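Local coordinates for protein N-acetylmuramoyl-L-alanine amidase (PDB 4RN7) that probably hydrolyses the amide bond between N-acetylmuramic acid and L-alanine in peptidoglycan, this chain being the zinc-binding amidase domain of a longer, probably membrane-anchored protein, at residues Q34-K38 / E164-L170; A92-W98 / I145-F151; E109-V114 / G177-Y181. One frame throughout, in Å; residues are numbered along the deposited sequence. Where two conformers were deposited one is given.

Contact 1 (Q34-K38 / E164-L170); sequences QIAKK and EKYQDQL
The carboxamide of Gln167 reaches between Gln34 and Lys38, one helical turn apart on the facing helix, and uses both of its ends. Its NE2 donates to Gln34 OE1 at 2.9 Å, almost straight (176°), lying in the carbonyl plane of Gln34 and in the amide plane of Gln167, although the two amides are clearly turned against each other. Its OE1 takes Lys38 NZ at 2.9 Å, also in the carbonyl plane. Because NE2 serves the backbone O of Ile161 as well, the amide is gripped by three bonds and its rotation is fixed. One salt bridge adds to these: Lys38 NZ lies 3.0 Å from Glu164 OE1, meeting that oxygen from above the carboxylate plane. A bend at the last torsion of Lys38 (chi4 56°) carries NZ to both acceptors, while Asp168 turns to Lys42. The axes of the segments 34-38 and 164-170 come within 9.1 Å at 51°; their helices, 28-44 and 164-185, are neighbours on one face of the mixed sheet of the amidase fold. Apolar contacts lie beside the polar ones. Ile35 CG1 meets Gln167 CG at 3.8 Å, the two chains running across each other at about a right angle, and Ile35 CD1 touches Leu170 CD2 at 4.0 Å. Lys38 CD lies against the backbone at Asp168 N (3.8 Å). Leu170 also packs on Ile118 and Val122 of helix 107-122.

Contact 2 (A92-W98 / I145-F151); sequences ATGIETW and ILIECGF
Trp98 and Leu146 lie side by side, pointing the same way, with Leu146 CD2 over one face of the indole, 4.1 Å from the centroid of its six-membered ring. Over the same face Glu148 OE2 comes within 3.1 Å of Trp98 CH2: a bend at the second torsion of Glu148 (chi2 -75°) swings its carboxylate there, steeply inclined (69°) to the ring. Trp98 NE1 donates in the ring plane to Glu96 OE2 at 2.8 Å, which fixes the indole's rotation; the other oxygen of Glu96 pairs with Arg127. Ala92 CB stands over the centre of the Phe151 ring, 3.5 Å from its centroid, with Gly94 O at that ring's edge. Thr97 and Ile147 point to the reverse side of the sheet, with Thr97 OG1 bonded to Gln115. Backbone bonds join Trp98 with Leu146 and Glu96 with Glu148; Trp98 N to Leu146 O is short (2.7 Å) and straight, Glu96 N to Glu148 O weak. On the Gly94 side of Glu96 the regular ladder ends, and a water spans Gly94 O (2.8 Å) and Glu148 O (2.9 Å). These are adjacent antiparallel strands in a zinc amidase's mixed sheet, with Glu148 beside the zinc ligand His82, close to the metal site.

Contact 3 (E109-V114 / G177-Y181); sequences ELAQTV and GVLSY
The Tyr181 ring has Leu110 CB over one face, 3.9 Å from its centroid and close to the ring normal (14°), while Glu109 CB lies at its edge, near the ring plane. Leu110 runs across the tyrosine at about a right angle, and its CD1 reaches 3.7 Å from Tyr181 CG. With CG of Tyr181 opposite its backbone N (chi1 176°), the ring extends over the first turn of the segment 109-114. At the other end the helices nearly meet: Gly177 has no side chain, and its CA comes 4.0 Å from Val114 CA. Val114 CG2 rests on the glycine carbonyl carbon at 3.7 Å and meets Val178 CG2 at 4.1 Å. Between these ends Thr113 CG2 fits against Gly177 O (3.5 Å) and Ser180 OG (3.7 Å). Its hydroxyl turns back to Glu109 O, which the Thr113 N-H reaches from the opposite face of the carbonyl plane. No hydrogen bond joins the segments, and their axes pass 8.5 Å apart at 134°. Both helices lie over the mixed sheet: Leu110 and Val114 pack on Ile145 of strand 144-151, Ala111 on Thr97 and Tyr99 of strand 95-99, and Tyr181, like Leu110, on Val77 of strand 77-84 and on Pro143.

Overall arrangement
Helix 164-185 connects contacts 1 and 3, its first turns meeting helix 28-44 in contact 1, a later one meeting helix 107-122 in contact 3; the contact centres are about 18 Å apart. Contact 2 is a strand pair in the sheet that both pack against, about 14 Å from contact 1 and about 15 Å from contact 3, centre to centre. Leu170 CD2 reaches Cys149 CB at 3.8 Å, and Ile145 CG2 reaches Leu110 CG at 3.7 Å. The zinc, held by His12, Glu28 and His82, lies nearest contact 2: the Glu148 side chain is about 5 Å from it, that of Ile35 about 11 Å. Bound HEPES sits about 4 Å from the Ala92 side chain.

Contact 1 (Q34-K38 / E164-L170)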
loop_
_atom_site.group_PDB
_atom_site.type_symbol
_atom_site.label_atom_id
_atom_site.label_comp_id
_atom_site.label_asym_id
_atom_site.label_seq_id
_atom_site.Cartn_x
_atom_site.Cartn_y
_atom_site.Cartn_z
ATOM N N GLN A 34 8.032 -5.057 5.130
ATOM C CA GLN A 34 7.813 -4.970 6.568
ATOM C C GLN A 34 6.430 -4.419 6.859
ATOM O O GLN A 34 5.693 -4.965 7.682
ATOM C CB GLN A 34 8.869 -4.080 7.240
ATOM C CG GLN A 34 10.263 -4.691 7.265
ATOM C CD GLN A 34 11.298 -3.739 7.839
ATOM O OE1 GLN A 34 10.961 -2.680 8.362
ATOM N NE2 GLN A 34 12.565 -4.110 7.730
ATOM N N ILE A 35 6.083 -3.335 6.180
ATOM C CA ILE A 35 4.781 -2.711 6.367
ATOM C C ILE A 35 3.663 -3.653 5.913
ATOM O O ILE A 35 2.651 -3.792 6.605
ATOM C CB ILE A 35 4.712 -1.378 5.608
ATOM C CG1 ILE A 35 5.645 -0.349 6.269
ATOM C CG2 ILE A 35 3.289 -0.842 5.550
ATOM C CD1 ILE A 35 5.863 0.904 5.436
ATOM N N ALA A 36 3.852 -4.316 4.769
ATOM C CA ALA A 36 2.845 -5.220 4.224
ATOM C C ALA A 36 2.604 -6.408 5.148
ATOM O O ALA A 36 1.473 -6.881 5.288
ATOM C CB ALA A 36 3.270 -5.720 2.842
ATOM N N LYS A 37 3.674 -6.912 5.759
ATOM C CA LYS A 37 3.544 -8.049 6.661
ATOM C C LYS A 37 2.688 -7.690 7.865
ATOM O O LYS A 37 1.868 -8.496 8.309
ATOM C CB LYS A 37 4.911 -8.565 7.102
ATOM C CG LYS A 37 5.572 -9.465 6.061
ATOM C CD LYS A 37 6.926 -9.958 6.535
ATOM C CE LYS A 37 7.524 -10.930 5.522
ATOM N NZ LYS A 37 8.935 -11.285 5.853
ATOM N N LYS A 38 2.878 -6.484 8.399
ATOM C CA LYS A 38 2.066 -6.032 9.517
ATOM C C LYS A 38 0.615 -5.880 9.089
ATOM O O LYS A 38 -0.297 -6.286 9.820
ATOM C CB LYS A 38 2.603 -4.711 10.078
ATOM C CG LYS A 38 3.891 -4.877 10.869
ATOM C CD LYS A 38 4.230 -3.589 11.629
ATOM C CE LYS A 38 5.528 -3.739 12.414
ATOM N NZ LYS A 38 6.651 -4.146 11.531
ATOM N N GLU A 164 9.237 0.616 14.070
ATOM C CA GLU A 164 8.258 -0.454 14.151
ATOM C C GLU A 164 6.914 0.028 14.686
ATOM O O GLU A 164 5.862 -0.446 14.258
ATOM C CB GLU A 164 8.808 -1.581 15.026
ATOM C CG GLU A 164 10.035 -2.274 14.436
ATOM C CD GLU A 164 9.679 -3.479 13.580
ATOM O OE1 GLU A 164 8.612 -4.087 13.818
ATOM O OE2 GLU A 164 10.471 -3.823 12.675
ATOM N N LYS A 165 6.946 0.964 15.626
ATOM C CA LYS A 165 5.705 1.447 16.215
ATOM C C LYS A 165 4.962 2.303 15.194
ATOM O O LYS A 165 3.734 2.291 15.131
ATOM C CB LYS A 165 5.968 2.178 17.546
ATOM C CG LYS A 165 5.854 1.239 18.770
ATOM C CD LYS A 165 6.584 1.762 20.005
ATOM C CE LYS A 165 6.482 0.777 21.168
ATOM N NZ LYS A 165 5.122 0.756 21.788
ATOM N N TYR A 166 5.719 3.003 14.358
ATOM C CA TYR A 166 5.139 3.786 13.287
ATOM C C TYR A 166 4.557 2.852 12.225
ATOM O O TYR A 166 3.467 3.088 11.709
ATOM C CB TYR A 166 6.206 4.658 12.652
ATOM C CG TYR A 166 5.658 5.577 11.610
ATOM C CD1 TYR A 166 5.002 6.743 11.978
ATOM C CD2 TYR A 166 5.785 5.285 10.257
ATOM C CE1 TYR A 166 4.494 7.594 11.035
ATOM C CE2 TYR A 166 5.277 6.143 9.299
ATOM C CZ TYR A 166 4.635 7.291 9.700
ATOM O OH TYR A 166 4.121 8.166 8.777
ATOM N N GLN A 167 5.285 1.801 11.885
ATOM C CA GLN A 167 4.754 0.846 10.919
ATOM C C GLN A 167 3.461 0.228 11.444
ATOM O O GLN A 167 2.530 -0.016 10.682
ATOM C CB GLN A 167 5.781 -0.242 10.617
ATOM C CG GLN A 167 6.945 0.238 9.748
ATOM C CD GLN A 167 7.935 -0.882 9.498
ATOM O OE1 GLN A 167 7.690 -2.025 9.870
ATOM N NE2 GLN A 167 9.057 -0.560 8.875
ATOM N N ASP A 168 3.404 -0.009 12.749
ATOM C CA ASP A 168 2.227 -0.620 13.356
ATOM C C ASP A 168 1.002 0.295 13.284
ATOM O O ASP A 168 -0.099 -0.146 12.960
ATOM C CB ASP A 168 2.529 -0.976 14.810
ATOM C CG ASP A 168 1.411 -1.742 15.459
ATOM O OD1 ASP A 168 1.258 -2.938 15.142
ATOM O OD2 ASP A 168 0.689 -1.151 16.291
ATOM N N GLN A 169 1.214 1.568 13.596
ATOM C CA GLN A 169 0.151 2.564 13.532
ATOM C C GLN A 169 -0.356 2.711 12.114
ATOM O O GLN A 169 -1.559 2.767 11.887
ATOM C CB GLN A 169 0.663 3.917 13.988
ATOM C CG GLN A 169 1.021 4.008 15.440
ATOM C CD GLN A 169 1.409 5.418 15.808
ATOM O OE1 GLN A 169 0.582 6.200 16.285
ATOM N NE2 GLN A 169 2.671 5.761 15.572
ATOM N N LEU A 170 0.575 2.779 11.166
ATOM C CA LEU A 170 0.241 2.938 9.757
ATOM C C LEU A 170 -0.574 1.738 9.291
ATOM O O LEU A 170 -1.617 1.891 8.655
ATOM C CB LEU A 170 1.527 3.088 8.936
ATOM C CG LEU A 170 1.406 2.990 7.418
ATOM C CD1 LEU A 170 0.455 4.055 6.891
ATOM C CD2 LEU A 170 2.786 3.126 6.787
#

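Contact 2 (A92-W98 / I145-F151)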
loop_
_atom_site.group_PDB
_atom_site.type_symbol
_atom_site.label_atom_id
_atom_site.label_comp_id
_atom_site.label_asym_id
_atom_site.label_seq_id
_atom_site.Cartn_x
_atom_site.Cartn_y
_atom_site.Cartn_z
ATOM N N ALA A 92 10.386 16.475 0.731
ATOM C CA ALA A 92 8.941 16.197 0.722
ATOM C C ALA A 92 8.493 15.285 1.866
ATOM O O ALA A 92 9.234 14.394 2.276
ATOM C CB ALA A 92 8.522 15.591 -0.607
ATOM N N THR A 93 7.278 15.494 2.377
ATOM C CA THR A 93 6.745 14.608 3.416
ATOM C C THR A 93 5.284 14.253 3.204
ATOM O O THR A 93 4.569 14.952 2.488
ATOM C CB THR A 93 6.852 15.229 4.815
ATOM O OG1 THR A 93 6.141 16.472 4.835
ATOM C CG2 THR A 93 8.301 15.449 5.193
ATOM N N GLY A 94 4.848 13.161 3.822
ATOM C CA GLY A 94 3.434 12.845 3.855
ATOM C C GLY A 94 3.047 11.621 3.048
ATOM O O GLY A 94 3.859 11.038 2.325
ATOM N N ILE A 95 1.779 11.247 3.161
ATOM C CA ILE A 95 1.277 10.042 2.527
ATOM C C ILE A 95 0.197 10.412 1.510
ATOM O O ILE A 95 -0.613 11.310 1.766
ATOM C CB ILE A 95 0.698 9.117 3.606
ATOM C CG1 ILE A 95 1.837 8.566 4.478
ATOM C CG2 ILE A 95 -0.097 7.963 2.992
ATOM C CD1 ILE A 95 1.378 7.600 5.553
ATOM N N GLU A 96 0.192 9.735 0.362
ATOM C CA GLU A 96 -0.873 9.919 -0.620
ATOM C C GLU A 96 -1.293 8.543 -1.093
ATOM O O GLU A 96 -0.521 7.589 -0.996
ATOM C CB GLU A 96 -0.398 10.752 -1.816
ATOM C CG GLU A 96 0.846 10.210 -2.511
ATOM C CD GLU A 96 1.363 11.156 -3.576
ATOM O OE1 GLU A 96 1.505 12.358 -3.278
ATOM O OE2 GLU A 96 1.624 10.708 -4.712
ATOM N N THR A 97 -2.512 8.434 -1.602
ATOM C CA THR A 97 -3.003 7.136 -2.068
ATOM C C THR A 97 -3.453 7.250 -3.517
ATOM O O THR A 97 -4.209 8.158 -3.863
ATOM C CB THR A 97 -4.173 6.682 -1.200
ATOM O OG1 THR A 97 -3.723 6.516 0.149
ATOM C CG2 THR A 97 -4.735 5.349 -1.708
ATOM N N TRP A 98 -2.970 6.346 -4.366
ATOM C CA TRP A 98 -3.283 6.362 -5.790
ATOM C C TRP A 98 -4.414 5.397 -6.124
ATOM O O TRP A 98 -4.594 4.383 -5.445
ATOM C CB TRP A 98 -2.073 5.907 -6.603
ATOM C CG TRP A 98 -0.835 6.743 -6.469
ATOM C CD1 TRP A 98 -0.683 7.902 -5.763
ATOM C CD2 TRP A 98 0.432 6.468 -7.079
ATOM N NE1 TRP A 98 0.613 8.366 -5.900
ATOM C CE2 TRP A 98 1.314 7.496 -6.697
ATOM C CE3 TRP A 98 0.908 5.440 -7.906
ATOM C CZ2 TRP A 98 2.651 7.532 -7.125
ATOM C CZ3 TRP A 98 2.235 5.480 -8.326
ATOM C CH2 TRP A 98 3.084 6.516 -7.938
ATOM N N ILE A 145 -5.858 0.216 -4.853
ATOM C CA ILE A 145 -5.155 1.438 -4.469
ATOM C C ILE A 145 -3.674 1.140 -4.262
ATOM O O ILE A 145 -3.284 -0.017 -4.053
ATOM C CB ILE A 145 -5.738 2.084 -3.186
ATOM C CG1 ILE A 145 -5.605 1.134 -1.981
ATOM C CG2 ILE A 145 -7.194 2.503 -3.420
ATOM C CD1 ILE A 145 -5.996 1.764 -0.641
ATOM N N LEU A 146 -2.851 2.185 -4.339
ATOM C CA LEU A 146 -1.435 2.065 -4.028
ATOM C C LEU A 146 -1.160 3.171 -3.034
ATOM O O LEU A 146 -1.427 4.338 -3.318
ATOM C CB LEU A 146 -0.563 2.239 -5.286
ATOM C CG LEU A 146 0.965 2.159 -5.110
ATOM C CD1 LEU A 146 1.620 1.633 -6.379
ATOM C CD2 LEU A 146 1.585 3.513 -4.726
ATOM N N ILE A 147 -0.655 2.796 -1.861
ATOM C CA ILE A 147 -0.362 3.788 -0.840
ATOM C C ILE A 147 1.121 4.108 -0.850
ATOM O O ILE A 147 1.940 3.204 -0.684
ATOM C CB ILE A 147 -0.747 3.289 0.559
ATOM C CG1 ILE A 147 -2.167 2.715 0.549
ATOM C CG2 ILE A 147 -0.683 4.451 1.567
ATOM C CD1 ILE A 147 -2.532 1.932 1.803
ATOM N N GLU A 148 1.454 5.395 -1.018
ATOM C CA GLU A 148 2.839 5.864 -0.952
ATOM C C GLU A 148 3.081 6.299 0.488
ATOM O O GLU A 148 2.683 7.394 0.891
ATOM C CB GLU A 148 3.080 7.041 -1.907
ATOM C CG GLU A 148 2.967 6.674 -3.411
ATOM C CD GLU A 148 4.170 5.904 -3.930
ATOM O OE1 GLU A 148 5.001 5.463 -3.119
ATOM O OE2 GLU A 148 4.293 5.723 -5.158
ATOM N N CYS A 149 3.746 5.437 1.251
ATOM C CA CYS A 149 3.734 5.539 2.711
ATOM C C CYS A 149 4.782 6.484 3.298
ATOM O O CYS A 149 5.338 6.209 4.367
ATOM C CB CYS A 149 3.892 4.159 3.341
ATOM S SG CYS A 149 2.504 3.038 2.981
ATOM N N GLY A 150 5.051 7.589 2.611
ATOM C CA GLY A 150 6.021 8.557 3.107
ATOM C C GLY A 150 7.184 8.597 2.137
ATOM O O GLY A 150 7.314 7.699 1.302
ATOM N N PHE A 151 8.013 9.630 2.234
ATOM C CA PHE A 151 9.131 9.819 1.313
ATOM C C PHE A 151 10.424 9.233 1.853
ATOM O O PHE A 151 11.025 9.787 2.758
ATOM C CB PHE A 151 9.322 11.311 1.016
ATOM C CG PHE A 151 8.356 11.842 -0.005
ATOM C CD1 PHE A 151 7.031 12.072 0.331
ATOM C CD2 PHE A 151 8.761 12.068 -1.311
ATOM C CE1 PHE A 151 6.124 12.541 -0.624
ATOM C CE2 PHE A 151 7.864 12.523 -2.268
ATOM C CZ PHE A 151 6.544 12.760 -1.921
HETATM O O HOH W 1 3.706 9.826 -0.193
#

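Contact 3 (E109-V114 / G177-Y181)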
loop_
_atom_site.group_PDB
_atom_site.type_symbol
_atom_site.label_atom_id
_atom_site.label_comp_id
_atom_site.label_asym_id
_atom_site.label_seq_id
_atom_site.Cartn_x
_atom_site.Cartn_y
_atom_site.Cartn_z
ATOM N N GLU A 109 -13.288 5.757 -4.075
ATOM C CA GLU A 109 -13.889 5.740 -2.747
ATOM C C GLU A 109 -12.997 4.992 -1.738
ATOM O O GLU A 109 -12.803 5.445 -0.603
ATOM C CB GLU A 109 -15.289 5.121 -2.818
ATOM C CG GLU A 109 -16.347 5.992 -3.526
ATOM C CD GLU A 109 -16.068 6.237 -5.009
ATOM O OE1 GLU A 109 -15.518 5.344 -5.688
ATOM O OE2 GLU A 109 -16.401 7.336 -5.498
ATOM N N LEU A 110 -12.456 3.852 -2.157
ATOM C CA LEU A 110 -11.528 3.083 -1.326
ATOM C C LEU A 110 -10.301 3.922 -0.966
ATOM O O LEU A 110 -9.865 3.943 0.185
ATOM C CB LEU A 110 -11.098 1.803 -2.058
ATOM C CG LEU A 110 -9.967 0.965 -1.450
ATOM C CD1 LEU A 110 -10.336 0.439 -0.062
ATOM C CD2 LEU A 110 -9.596 -0.187 -2.380
ATOM N N ALA A 111 -9.758 4.618 -1.962
ATOM C CA ALA A 111 -8.592 5.471 -1.773
ATOM C C ALA A 111 -8.850 6.565 -0.741
ATOM O O ALA A 111 -8.021 6.800 0.138
ATOM C CB ALA A 111 -8.162 6.087 -3.105
ATOM N N GLN A 112 -9.987 7.246 -0.853
ATOM C CA GLN A 112 -10.278 8.337 0.070
ATOM C C GLN A 112 -10.480 7.830 1.500
ATOM O O GLN A 112 -9.992 8.436 2.460
ATOM C CB GLN A 112 -11.492 9.146 -0.389
ATOM C CG GLN A 112 -11.730 10.401 0.446
ATOM C CD GLN A 112 -10.555 11.373 0.399
ATOM O OE1 GLN A 112 -10.445 12.178 -0.525
ATOM N NE2 GLN A 112 -9.671 11.297 1.396
ATOM N N THR A 113 -11.199 6.719 1.640
ATOM C CA THR A 113 -11.471 6.153 2.958
ATOM C C THR A 113 -10.172 5.716 3.643
ATOM O O THR A 113 -9.923 6.075 4.802
ATOM C CB THR A 113 -12.477 4.991 2.865
ATOM O OG1 THR A 113 -13.704 5.485 2.318
ATOM C CG2 THR A 113 -12.749 4.395 4.235
ATOM N N VAL A 114 -9.345 4.965 2.920
ATOM C CA VAL A 114 -8.051 4.536 3.449
ATOM C C VAL A 114 -7.151 5.739 3.760
ATOM O O VAL A 114 -6.607 5.842 4.864
ATOM C CB VAL A 114 -7.360 3.538 2.507
ATOM C CG1 VAL A 114 -5.888 3.361 2.883
ATOM C CG2 VAL A 114 -8.092 2.187 2.545
ATOM N N GLY A 177 -9.244 1.518 7.434
ATOM C CA GLY A 177 -9.751 2.108 6.205
ATOM C C GLY A 177 -10.338 1.057 5.279
ATOM O O GLY A 177 -11.422 1.230 4.713
ATOM N N VAL A 178 -9.611 -0.041 5.120
ATOM C CA VAL A 178 -10.096 -1.155 4.315
ATOM C C VAL A 178 -11.396 -1.729 4.874
ATOM O O VAL A 178 -12.348 -1.956 4.125
ATOM C CB VAL A 178 -9.042 -2.258 4.230
ATOM C CG1 VAL A 178 -9.608 -3.500 3.531
ATOM C CG2 VAL A 178 -7.827 -1.744 3.497
ATOM N N LEU A 179 -11.438 -1.959 6.184
ATOM C CA LEU A 179 -12.617 -2.557 6.813
ATOM C C LEU A 179 -13.821 -1.633 6.686
ATOM O O LEU A 179 -14.951 -2.089 6.484
ATOM C CB LEU A 179 -12.350 -2.866 8.290
ATOM C CG LEU A 179 -11.351 -3.969 8.627
ATOM C CD1 LEU A 179 -11.159 -4.088 10.118
ATOM C CD2 LEU A 179 -11.838 -5.284 8.055
ATOM N N SER A 180 -13.567 -0.335 6.816
ATOM C CA SER A 180 -14.604 0.675 6.677
ATOM C C SER A 180 -15.143 0.717 5.248
ATOM O O SER A 180 -16.335 0.944 5.032
ATOM C CB SER A 180 -14.064 2.042 7.085
ATOM O OG SER A 180 -15.027 3.049 6.872
ATOM N N TYR A 181 -14.267 0.492 4.271
ATOM C CA TYR A 181 -14.707 0.401 2.886
ATOM C C TYR A 181 -15.554 -0.854 2.678
ATOM O O TYR A 181 -16.671 -0.775 2.162
ATOM C CB TYR A 181 -13.515 0.386 1.921
ATOM C CG TYR A 181 -13.943 0.185 0.480
ATOM C CD1 TYR A 181 -14.471 1.238 -0.258
ATOM C CD2 TYR A 181 -13.842 -1.058 -0.135
ATOM C CE1 TYR A 181 -14.879 1.062 -1.571
ATOM C CE2 TYR A 181 -14.243 -1.242 -1.452
ATOM C CZ TYR A 181 -14.763 -0.180 -2.161
ATOM O OH TYR A 181 -15.166 -0.356 -3.464
#